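Local coordinates for cytochrome P450 (Bacillus megaterium, PDB 5L92), which probably acts as a heme-dependent monooxygenase, and binds the steroid corticosterone in a pocket next to the heme, at residues E156-R159 with Q160-W164; S252-I255 with Y256-E260; K363-L366 with A367-D371. One frame throughout, in Å; residues are numbered along the deposited sequence.

Interaction 1: residues E156-R159 with Q160-W164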
loop_
_atom_site.group_PDB
_atom_site.type_symbol
_atom_site.label_atom_id
_atom_site.label_comp_id
_atom_site.label_asym_id
_atom_site.label_seq_id
_atom_site.Cartn_x
_atom_site.Cartn_y
_atom_site.Cartn_z
ATOM N N GLU A 156 -15.150 -15.001 6.536
ATOM C CA GLU A 156 -15.784 -15.849 5.524
ATOM C C GLU A 156 -16.062 -15.090 4.225
ATOM O O GLU A 156 -16.239 -15.708 3.166
ATOM C CB GLU A 156 -17.093 -16.446 6.073
ATOM C CG GLU A 156 -16.922 -17.403 7.298
ATOM C CD GLU A 156 -16.562 -16.704 8.635
ATOM O OE1 GLU A 156 -16.791 -15.485 8.805
ATOM O OE2 GLU A 156 -16.041 -17.401 9.537
ATOM N N ASP A 157 -16.091 -13.768 4.270
ATOM C CA ASP A 157 -16.247 -12.984 3.058
ATOM C C ASP A 157 -14.918 -12.618 2.395
ATOM O O ASP A 157 -14.924 -11.802 1.476
ATOM C CB ASP A 157 -17.038 -11.717 3.376
ATOM C CG ASP A 157 -18.461 -12.021 3.793
ATOM O OD1 ASP A 157 -18.957 -13.099 3.395
ATOM O OD2 ASP A 157 -19.069 -11.195 4.504
ATOM N N GLN A 158 -13.796 -13.212 2.830
ATOM C CA GLN A 158 -12.474 -12.849 2.307
ATOM C C GLN A 158 -12.426 -12.833 0.783
ATOM O O GLN A 158 -11.766 -11.979 0.191
ATOM C CB GLN A 158 -11.411 -13.810 2.853
ATOM C CG GLN A 158 -9.994 -13.730 2.170
ATOM C CD GLN A 158 -9.845 -14.707 0.992
ATOM O OE1 GLN A 158 -10.085 -15.901 1.147
ATOM N NE2 GLN A 158 -9.454 -14.200 -0.185
ATOM N N ARG A 159 -13.105 -13.768 0.125
ATOM C CA ARG A 159 -12.957 -13.881 -1.316
ATOM C C ARG A 159 -13.654 -12.733 -2.043
ATOM O O ARG A 159 -13.146 -12.239 -3.054
ATOM C CB ARG A 159 -13.485 -15.233 -1.781
ATOM C CG ARG A 159 -13.551 -15.383 -3.312
ATOM C CD ARG A 159 -14.118 -16.743 -3.721
ATOM N NE ARG A 159 -13.800 -17.758 -2.714
ATOM C CZ ARG A 159 -14.657 -18.229 -1.813
ATOM N NH1 ARG A 159 -15.917 -17.820 -1.792
ATOM N NH2 ARG A 159 -14.245 -19.127 -0.935
ATOM N N GLN A 160 -14.804 -12.275 -1.536
ATOM C CA GLN A 160 -15.400 -11.057 -2.093
ATOM C C GLN A 160 -14.479 -9.865 -1.886
ATOM O O GLN A 160 -14.262 -9.068 -2.810
ATOM C CB GLN A 160 -16.749 -10.754 -1.445
ATOM C CG GLN A 160 -17.817 -11.797 -1.639
ATOM C CD GLN A 160 -19.214 -11.244 -1.314
ATOM O OE1 GLN A 160 -19.767 -10.470 -2.082
ATOM N NE2 GLN A 160 -19.765 -11.631 -0.166
ATOM N N PHE A 161 -13.968 -9.707 -0.654
ATOM C CA PHE A 161 -13.057 -8.612 -0.313
ATOM C C PHE A 161 -11.911 -8.514 -1.315
ATOM O O PHE A 161 -11.607 -7.431 -1.842
ATOM C CB PHE A 161 -12.468 -8.824 1.081
ATOM C CG PHE A 161 -13.461 -8.802 2.194
ATOM C CD1 PHE A 161 -14.734 -8.310 2.017
ATOM C CD2 PHE A 161 -13.092 -9.278 3.447
ATOM C CE1 PHE A 161 -15.629 -8.270 3.061
ATOM C CE2 PHE A 161 -13.987 -9.254 4.512
ATOM C CZ PHE A 161 -15.262 -8.755 4.316
ATOM N N LYS A 162 -11.270 -9.649 -1.594
ATOM C CA LYS A 162 -10.132 -9.662 -2.512
ATOM C C LYS A 162 -10.539 -9.218 -3.901
ATOM O O LYS A 162 -9.875 -8.370 -4.505
ATOM C CB LYS A 162 -9.523 -11.056 -2.584
ATOM C CG LYS A 162 -8.115 -11.080 -3.244
ATOM C CD LYS A 162 -7.496 -12.479 -3.113
ATOM C CE LYS A 162 -6.124 -12.557 -3.770
ATOM N NZ LYS A 162 -6.161 -11.979 -5.148
ATOM N N ASP A 163 -11.606 -9.821 -4.451
ATOM C CA ASP A 163 -12.024 -9.464 -5.804
ATOM C C ASP A 163 -12.384 -7.987 -5.905
ATOM O O ASP A 163 -11.987 -7.310 -6.858
ATOM C CB ASP A 163 -13.200 -10.334 -6.252
ATOM C CG ASP A 163 -12.818 -11.775 -6.359
ATOM O OD1 ASP A 163 -11.590 -12.042 -6.374
ATOM O OD2 ASP A 163 -13.730 -12.632 -6.400
ATOM N N TRP A 164 -13.176 -7.476 -4.952
ATOM C CA TRP A 164 -13.498 -6.051 -4.961
ATOM C C TRP A 164 -12.235 -5.222 -4.900
ATOM O O TRP A 164 -12.090 -4.233 -5.640
ATOM C CB TRP A 164 -14.402 -5.666 -3.785
ATOM C CG TRP A 164 -15.795 -6.075 -3.909
ATOM C CD1 TRP A 164 -16.525 -6.179 -5.052
ATOM C CD2 TRP A 164 -16.669 -6.429 -2.832
ATOM N NE1 TRP A 164 -17.786 -6.585 -4.757
ATOM C CE2 TRP A 164 -17.907 -6.744 -3.397
ATOM C CE3 TRP A 164 -16.511 -6.509 -1.439
ATOM C CZ2 TRP A 164 -19.007 -7.159 -2.616
ATOM C CZ3 TRP A 164 -17.588 -6.902 -0.667
ATOM C CH2 TRP A 164 -18.830 -7.223 -1.261
#

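Interaction 2: residues S252-I255 with Y256-E260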
loop_
_atom_site.group_PDB
_atom_site.type_symbol
_atom_site.label_atom_id
_atom_site.label_comp_id
_atom_site.label_asym_id
_atom_site.label_seq_id
_atom_site.Cartn_x
_atom_site.Cartn_y
_atom_site.Cartn_z
ATOM N N SER A 252 5.938 -10.022 0.542
ATOM C CA SER A 252 6.360 -10.731 -0.658
ATOM C C SER A 252 7.564 -10.068 -1.310
ATOM O O SER A 252 8.507 -10.750 -1.720
ATOM C CB SER A 252 5.202 -10.806 -1.646
ATOM O OG SER A 252 4.302 -11.776 -1.191
ATOM N N ASN A 253 7.548 -8.743 -1.417
ATOM C CA ASN A 253 8.678 -8.039 -2.024
ATOM C C ASN A 253 9.947 -8.216 -1.214
ATOM O O ASN A 253 11.043 -8.194 -1.784
ATOM C CB ASN A 253 8.398 -6.531 -2.158
ATOM C CG ASN A 253 7.389 -6.209 -3.243
ATOM O OD1 ASN A 253 6.917 -7.104 -3.927
ATOM N ND2 ASN A 253 7.023 -4.919 -3.383
ATOM N N THR A 254 9.824 -8.322 0.122
ATOM C CA THR A 254 10.993 -8.556 0.954
ATOM C C THR A 254 11.600 -9.903 0.633
ATOM O O THR A 254 12.820 -10.023 0.462
ATOM C CB THR A 254 10.652 -8.507 2.454
ATOM O OG1 THR A 254 10.364 -7.168 2.846
ATOM C CG2 THR A 254 11.850 -8.981 3.273
ATOM N N ILE A 255 10.757 -10.928 0.555
ATOM C CA ILE A 255 11.221 -12.252 0.193
ATOM C C ILE A 255 11.860 -12.209 -1.186
ATOM O O ILE A 255 12.912 -12.820 -1.416
ATOM C CB ILE A 255 10.062 -13.259 0.241
ATOM C CG1 ILE A 255 9.535 -13.429 1.689
ATOM C CG2 ILE A 255 10.464 -14.613 -0.326
ATOM C CD1 ILE A 255 10.482 -14.034 2.584
ATOM N N TYR A 256 11.249 -11.470 -2.113
ATOM C CA TYR A 256 11.837 -11.328 -3.441
ATOM C C TYR A 256 13.230 -10.719 -3.356
ATOM O O TYR A 256 14.158 -11.197 -4.011
ATOM C CB TYR A 256 10.941 -10.504 -4.364
ATOM C CG TYR A 256 11.465 -10.521 -5.779
ATOM C CD1 TYR A 256 12.382 -9.572 -6.211
ATOM C CD2 TYR A 256 11.080 -11.517 -6.659
ATOM C CE1 TYR A 256 12.880 -9.598 -7.490
ATOM C CE2 TYR A 256 11.570 -11.564 -7.912
ATOM C CZ TYR A 256 12.476 -10.593 -8.336
ATOM O OH TYR A 256 12.976 -10.646 -9.596
ATOM N N CYS A 257 13.400 -9.677 -2.548
ATOM C CA CYS A 257 14.702 -9.019 -2.469
ATOM C C CYS A 257 15.754 -9.943 -1.851
ATOM O O CYS A 257 16.911 -9.950 -2.302
ATOM C CB CYS A 257 14.616 -7.730 -1.663
ATOM S SG CYS A 257 13.800 -6.308 -2.485
ATOM N N LEU A 258 15.368 -10.745 -0.838
ATOM C CA LEU A 258 16.319 -11.610 -0.151
ATOM C C LEU A 258 16.727 -12.790 -1.012
ATOM O O LEU A 258 17.863 -13.276 -0.905
ATOM C CB LEU A 258 15.745 -12.083 1.202
ATOM C CG LEU A 258 15.499 -10.974 2.213
ATOM C CD1 LEU A 258 14.745 -11.513 3.398
ATOM C CD2 LEU A 258 16.740 -10.224 2.685
ATOM N N MET A 259 15.830 -13.247 -1.879
ATOM C CA MET A 259 16.149 -14.287 -2.841
ATOM C C MET A 259 16.988 -13.754 -3.996
ATOM O O MET A 259 17.845 -14.473 -4.526
ATOM C CB MET A 259 14.868 -14.919 -3.366
ATOM C CG MET A 259 14.042 -15.675 -2.273
ATOM S SD MET A 259 14.840 -17.104 -1.535
ATOM C CE MET A 259 15.575 -16.335 -0.105
ATOM N N GLU A 260 16.725 -12.520 -4.421
ATOM C CA GLU A 260 17.542 -11.907 -5.455
ATOM C C GLU A 260 18.985 -11.770 -4.995
ATOM O O GLU A 260 19.902 -12.045 -5.763
ATOM C CB GLU A 260 16.969 -10.533 -5.825
ATOM C CG GLU A 260 17.529 -9.949 -7.087
ATOM C CD GLU A 260 16.663 -8.784 -7.603
ATOM O OE1 GLU A 260 16.128 -7.987 -6.780
ATOM O OE2 GLU A 260 16.486 -8.706 -8.829
#

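Interaction 3: residues K363-L366 with A367-D371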
loop_
_atom_site.group_PDB
_atom_site.type_symbol
_atom_site.label_atom_id
_atom_site.label_comp_id
_atom_site.label_asym_id
_atom_site.label_seq_id
_atom_site.Cartn_x
_atom_site.Cartn_y
_atom_site.Cartn_z
ATOM N N LYS A 363 7.276 -7.665 10.072
ATOM C CA LYS A 363 8.290 -8.217 10.977
ATOM C C LYS A 363 7.923 -9.612 11.484
ATOM O O LYS A 363 8.684 -10.570 11.327
ATOM C CB LYS A 363 8.489 -7.266 12.163
ATOM C CG LYS A 363 9.663 -7.631 13.067
ATOM C CD LYS A 363 9.666 -6.751 14.314
ATOM C CE LYS A 363 8.434 -7.002 15.142
ATOM N NZ LYS A 363 8.682 -6.864 16.605
ATOM N N ILE A 364 6.755 -9.744 12.106
ATOM C CA ILE A 364 6.370 -11.012 12.706
ATOM C C ILE A 364 6.311 -12.101 11.645
ATOM O O ILE A 364 6.813 -13.212 11.844
ATOM C CB ILE A 364 5.023 -10.848 13.449
ATOM C CG1 ILE A 364 5.223 -9.944 14.662
ATOM C CG2 ILE A 364 4.433 -12.195 13.773
ATOM C CD1 ILE A 364 3.977 -9.591 15.455
ATOM N N MET A 365 5.704 -11.809 10.495
ATOM C CA MET A 365 5.609 -12.847 9.472
ATOM C C MET A 365 6.991 -13.179 8.899
ATOM O O MET A 365 7.323 -14.341 8.671
ATOM C CB MET A 365 4.653 -12.403 8.379
ATOM C CG MET A 365 4.611 -13.265 7.133
ATOM S SD MET A 365 4.108 -14.960 7.382
ATOM C CE MET A 365 2.315 -14.786 7.268
ATOM N N LEU A 366 7.794 -12.176 8.629
ATOM C CA LEU A 366 9.059 -12.459 7.960
ATOM C C LEU A 366 10.038 -13.174 8.890
ATOM O O LEU A 366 10.729 -14.099 8.454
ATOM C CB LEU A 366 9.661 -11.183 7.422
ATOM C CG LEU A 366 8.935 -10.623 6.186
ATOM C CD1 LEU A 366 9.344 -9.200 5.940
ATOM C CD2 LEU A 366 9.156 -11.480 4.965
ATOM N N ALA A 367 10.076 -12.790 10.174
ATOM C CA ALA A 367 10.998 -13.410 11.128
ATOM C C ALA A 367 10.696 -14.892 11.261
ATOM O O ALA A 367 11.605 -15.727 11.347
ATOM C CB ALA A 367 10.896 -12.721 12.489
ATOM N N GLU A 368 9.418 -15.240 11.231
ATOM C CA GLU A 368 9.033 -16.631 11.376
ATOM C C GLU A 368 9.344 -17.401 10.101
ATOM O O GLU A 368 9.866 -18.515 10.152
ATOM C CB GLU A 368 7.558 -16.701 11.743
ATOM C CG GLU A 368 7.054 -18.060 12.037
ATOM C CD GLU A 368 7.645 -18.642 13.303
ATOM O OE1 GLU A 368 8.032 -17.866 14.203
ATOM O OE2 GLU A 368 7.733 -19.883 13.392
ATOM N N LEU A 369 9.062 -16.813 8.943
ATOM C CA LEU A 369 9.452 -17.458 7.697
ATOM C C LEU A 369 10.942 -17.755 7.669
ATOM O O LEU A 369 11.373 -18.850 7.277
ATOM C CB LEU A 369 9.093 -16.563 6.521
ATOM C CG LEU A 369 7.817 -16.866 5.792
ATOM C CD1 LEU A 369 7.733 -15.858 4.669
ATOM C CD2 LEU A 369 7.832 -18.296 5.286
ATOM N N ILE A 370 11.750 -16.757 8.011
ATOM C CA ILE A 370 13.191 -16.911 7.912
ATOM C C ILE A 370 13.680 -17.921 8.939
ATOM O O ILE A 370 14.599 -18.699 8.671
ATOM C CB ILE A 370 13.875 -15.537 8.072
ATOM C CG1 ILE A 370 13.516 -14.644 6.884
ATOM C CG2 ILE A 370 15.365 -15.699 8.192
ATOM C CD1 ILE A 370 13.783 -13.185 7.162
ATOM N N ASP A 371 13.061 -17.945 10.121
ATOM C CA ASP A 371 13.514 -18.853 11.175
ATOM C C ASP A 371 13.214 -20.302 10.815
ATOM O O ASP A 371 14.002 -21.197 11.125
ATOM C CB ASP A 371 12.853 -18.484 12.506
ATOM C CG ASP A 371 13.418 -19.281 13.676
ATOM O OD1 ASP A 371 14.493 -18.907 14.205
ATOM O OD2 ASP A 371 12.792 -20.292 14.046
#

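Interaction 1: residues E156-R159 with Q160-W164
The amide of K162 gives its hydrogen to Q158 O at an N–O distance of 3.0 Å, an i to i+4 bond in the first turn of helix 158-169. F161 N bonds D157 O one residue earlier, almost straight at 175°, and D163 N closes the set on R159 O. D157 is the N-cap residue by position, but its carboxylate makes no capping bond; OD2 instead reaches the hydroxyl of Y197. D157 CB lies over one face of the F161 ring, 4.0 Å from its centroid, in a CH-pi contact. D157 O sits above the same ring, offset toward its rim and 3.4 Å from F161 CG. The phenyl gets there because CG is placed opposite the carbonyl carbon (chi1 -64°), which leans the ring back over the preceding turn. Q158 and K162 run alongside each other, with Q158 NE2 3.9 Å from K162 CD; Q158 NE2 is hydrogen-bonded to the Y140 hydroxyl, and K162 NZ forms a salt bridge with D166. R159 and D163 also lie side by side, but R159 NE stays 6.3 Å from D163 OD2. Cutting F161 back to an alanine is likely to leave D157 CB without its ring and Y197 without its edge-to-face partner, and to open a gap against L240 and N244. The turn thus starts a surface helix whose inner side, through F161, rests on helix 229-245, while W164 packs on A190 and L194 of helix 177-207.

Interaction 2: residues S252-I255 with Y256-E260
Four consecutive backbone bonds tie this end of helix 247-260 together. Y256 N to S252 O and C257 N to N253 O are both 2.9 Å, followed by L258 N to T254 O and M259 N to I255 O. All are i to i+4, so the segment is regular alpha helix throughout. The buried polar side chains are satisfied by partners outside the two segments: S252 OG bonds the hydroxyl of S139, N253 ND2 bonds the carbonyl of R286, and T254 OG1 turns back to L250 O within the same helix.

T254 holds OG1 beside its own N (chi1 -71°), which swings CG2 forward, alongside L258, to meet CD1 at 3.8 Å. L258 CG in turn lies 3.3 Å from T254 O, folded against the carbonyl that its own amide uses. M259 repeats this one residue on: its CG is 3.2 Å from I255 O, and I255 CG2 approaches M259 CG more loosely, at 4.2 Å.

Y256 meets W378 and F23 in edge-to-face ring contacts, and E260 forms a salt bridge with R286. L258 and M259 pack on F265, N253 and T254 touch V282, and T254 and I255 face L366, so this largely buried turn packs against helices 262-270, 275-285 and 355-372.

Interaction 3: residues K363-L366 with A367-D371
L366 is the hub of this turn, and it meets I370 one turn on through its carbonyl. I370 N bonds L366 O at 2.9 Å, and the I370 side chain folds down on the same oxygen: CG1, turned opposite its own carbonyl carbon (chi1 -66°), comes to 3.2 Å from L366 O, with CD1 just beyond. One N-H bonds this oxygen, and the I370 side chain lies against it. The isobutyl group of L366 leads away from the turn, into the protein.

A367 N is hydrogen-bonded to K363 O at 2.9 Å, and its methyl CB is only 3.3 Å from that oxygen. L369 completes the trio. Its amide bonds M365 O at 3.0 Å, its CB is about equally near the carbonyl oxygens of M365 and L366, and its CG is 4.5 Å from M365 SD, a loose apolar contact. The neighbouring bond, E368 N to I364 O, is weak at 3.4 Å. A bend at chi2 goes with an E368 carboxylate that reaches R372, one turn on, in a salt bridge through OE2.

L366 touches I251 and I279, A367 rests on L275 of helix 275-285, I364 and E368 touch helix 112-125, and I370 packs on L268 and K269 of helix 262-270. Helix 355-372 follows shortly after C352, the axial ligand of the heme iron, and so corresponds to the L helix of the cytochrome P450 fold, a long helix on the proximal, cysteine-ligand side of the heme.

Overall arrangement
Interactions 2 and 3 are neighbours, their centres 13 Å apart, and helices 247-260 and 355-372 meet directly through them. T254 CG2 lies 3.7 Å from L366 CD1, and the end of I255 packs against both L366 and L369. Further along, L258 CD1 reaches I370 CD1 at 4.2 Å. Interaction 1 stands apart, its centre 26 Å from each of the others. None lines the active site: the side chain of N253 is about 8 Å from the heme and that of L366 about 10 Å. The F161 side chain is about 12 Å from bound corticosterone, and it rests on helix 229-245, which supplies L238, I241 and A242 to the steroid pocket.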